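Stringent starvation protein A homolog (Haemophilus influenzae, PDB 3LYK) belongs to the glutathione S-transferase superfamily and probably forms an equimolar complex with the RNA polymerase holoenzyme but not with the core enzyme. Local coordinates at residues D105-L110 with D154-P159. Residues are numbered along the deposited sequence; the frame is centred on the assembly and turned at random.
Sequences DWYPTL and DCYVAP
Tyr107 reaches from helix 89-115 to the backbone of helix 152-165, where its OH donates a hydrogen bond of 2.7 Å to Tyr156 O. The carbonyl receives it on a lone pair in its own plane, at a C=O...O angle of 118°, and the oxygen also lies near the plane of the Tyr107 ring, at its edge. The phenol points its hydroxyl at the helix backbone, spanning a gap in which Tyr107 CA and Tyr156 CA remain 9.4 Å apart. Beside the bonded carbonyl, Tyr156 CB lies 3.9 Å from Tyr107 OH. CG anti to the carbonyl carbon (chi1 -84°) turns the Tyr156 ring so that its CD2 packs 4.3 Å from Tyr107 CZ. Gln20 NE2, from helix 16-27 of the thioredoxin-like domain, bonds to the same hydroxyl, and Ile16 packs on Tyr107, Leu110 and Pro159. This close packing around one buried phenol gives way to a looser side on helix 89-115, where Pro108 is exposed and Asp105 and Thr109 are partly so; Asp105 OD1 bonds to Tyr52 OH of the second subunit. Two bonds thus grip a buried hydroxyl and limit its rotation. By donating a hydrogen bond to Tyr156 O on helix 152-165 and bonding to Gln20 of helix 16-27, Tyr107 ties two helices of the C-terminal domain to the thioredoxin-like domain through a single oxygen.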
loop_
_atom_site.group_PDB
_atom_site.type_symbol
_atom_site.label_atom_id
_atom_site.label_comp_id
_atom_site.label_asym_id
_atom_site.label_seq_id
_atom_site.Cartn_x
_atom_site.Cartn_y
_atom_site.Cartn_z
ATOM N N ASP B 105 4.623 5.748 10.938
ATOM C CA ASP B 105 5.222 6.459 12.057
ATOM C C ASP B 105 4.191 6.938 13.123
ATOM O O ASP B 105 4.445 6.801 14.322
ATOM C CB ASP B 105 5.983 7.698 11.568
ATOM C CG ASP B 105 7.142 7.371 10.598
ATOM O OD1 ASP B 105 7.734 8.329 10.051
ATOM O OD2 ASP B 105 7.465 6.191 10.375
ATOM N N TRP B 106 3.056 7.523 12.701
ATOM C CA TRP B 106 2.110 8.097 13.673
ATOM C C TRP B 106 1.022 7.156 14.129
ATOM O O TRP B 106 0.737 7.103 15.318
ATOM C CB TRP B 106 1.497 9.384 13.157
ATOM C CG TRP B 106 2.479 10.480 12.976
ATOM C CD1 TRP B 106 3.749 10.553 13.497
ATOM C CD2 TRP B 106 2.261 11.703 12.283
ATOM N NE1 TRP B 106 4.343 11.738 13.131
ATOM C CE2 TRP B 106 3.450 12.463 12.388
ATOM C CE3 TRP B 106 1.164 12.247 11.587
ATOM C CZ2 TRP B 106 3.584 13.728 11.802
ATOM C CZ3 TRP B 106 1.293 13.503 11.013
ATOM C CH2 TRP B 106 2.493 14.231 11.118
ATOM N N TYR B 107 0.425 6.380 13.217
ATOM C CA TYR B 107 -0.676 5.503 13.582
ATOM C C TYR B 107 -0.409 4.510 14.731
ATOM O O TYR B 107 -1.333 4.257 15.535
ATOM C CB TYR B 107 -1.283 4.815 12.347
ATOM C CG TYR B 107 -2.259 5.677 11.520
ATOM C CD1 TYR B 107 -2.123 7.061 11.443
ATOM C CD2 TYR B 107 -3.326 5.085 10.825
ATOM C CE1 TYR B 107 -3.005 7.856 10.700
ATOM C CE2 TYR B 107 -4.214 5.872 10.058
ATOM C CZ TYR B 107 -4.040 7.260 10.014
ATOM O OH TYR B 107 -4.919 8.040 9.290
ATOM N N PRO B 108 0.807 3.882 14.782
ATOM C CA PRO B 108 1.024 2.942 15.909
ATOM C C PRO B 108 1.096 3.638 17.254
ATOM O O PRO B 108 0.660 3.070 18.230
ATOM C CB PRO B 108 2.387 2.280 15.589
ATOM C CG PRO B 108 2.501 2.386 14.054
ATOM C CD PRO B 108 1.850 3.728 13.731
ATOM N N THR B 109 1.638 4.847 17.286
ATOM C CA THR B 109 1.686 5.663 18.492
ATOM C C THR B 109 0.255 6.031 18.950
ATOM O O THR B 109 -0.079 5.942 20.141
ATOM C CB THR B 109 2.524 6.918 18.257
ATOM O OG1 THR B 109 3.759 6.539 17.670
ATOM C CG2 THR B 109 2.820 7.695 19.583
ATOM N N LEU B 110 -0.597 6.390 17.994
ATOM C CA LEU B 110 -2.006 6.636 18.289
ATOM C C LEU B 110 -2.659 5.406 18.870
ATOM O O LEU B 110 -3.386 5.513 19.843
ATOM C CB LEU B 110 -2.775 7.131 17.035
ATOM C CG LEU B 110 -4.268 7.432 17.215
ATOM C CD1 LEU B 110 -4.484 8.554 18.262
ATOM C CD2 LEU B 110 -4.947 7.743 15.852
ATOM N N ASP B 154 -4.846 14.410 3.602
ATOM C CA ASP B 154 -5.707 14.976 4.662
ATOM C C ASP B 154 -6.677 13.924 5.212
ATOM O O ASP B 154 -7.005 13.955 6.398
ATOM C CB ASP B 154 -6.450 16.194 4.116
ATOM C CG ASP B 154 -5.497 17.225 3.566
ATOM O OD1 ASP B 154 -4.757 17.843 4.369
ATOM O OD2 ASP B 154 -5.427 17.368 2.312
ATOM N N CYS B 155 -7.084 12.964 4.367
ATOM C CA CYS B 155 -7.881 11.841 4.827
ATOM C C CYS B 155 -7.090 10.930 5.760
ATOM O O CYS B 155 -7.692 10.133 6.475
ATOM C CB CYS B 155 -8.470 11.051 3.657
ATOM S SG CYS B 155 -9.555 12.102 2.639
ATOM N N TYR B 156 -5.756 11.037 5.754
ATOM C CA TYR B 156 -4.959 10.316 6.750
ATOM C C TYR B 156 -4.749 11.189 8.001
ATOM O O TYR B 156 -4.772 10.686 9.107
ATOM C CB TYR B 156 -3.558 9.896 6.200
ATOM C CG TYR B 156 -3.547 8.598 5.405
ATOM C CD1 TYR B 156 -4.168 8.528 4.153
ATOM C CD2 TYR B 156 -2.915 7.450 5.896
ATOM C CE1 TYR B 156 -4.185 7.358 3.416
ATOM C CE2 TYR B 156 -2.923 6.237 5.138
ATOM C CZ TYR B 156 -3.558 6.219 3.908
ATOM O OH TYR B 156 -3.606 5.086 3.133
ATOM N N VAL B 157 -4.471 12.475 7.815
ATOM C CA VAL B 157 -4.157 13.334 8.954
ATOM C C VAL B 157 -5.420 13.671 9.803
ATOM O O VAL B 157 -5.383 13.542 11.037
ATOM C CB VAL B 157 -3.385 14.617 8.510
ATOM C CG1 VAL B 157 -3.057 15.494 9.697
ATOM C CG2 VAL B 157 -2.046 14.223 7.769
ATOM N N ALA B 158 -6.521 14.077 9.158
ATOM C CA ALA B 158 -7.729 14.501 9.896
ATOM C C ALA B 158 -8.305 13.451 10.882
ATOM O O ALA B 158 -8.606 13.802 11.995
ATOM C CB ALA B 158 -8.839 15.067 8.948
ATOM N N PRO B 159 -8.426 12.158 10.479
ATOM C CA PRO B 159 -8.921 11.185 11.429
ATOM C C PRO B 159 -8.014 11.077 12.650
ATOM O O PRO B 159 -8.491 10.759 13.748
ATOM C CB PRO B 159 -8.896 9.870 10.625
ATOM C CG PRO B 159 -9.200 10.321 9.254
ATOM C CD PRO B 159 -8.337 11.571 9.128
#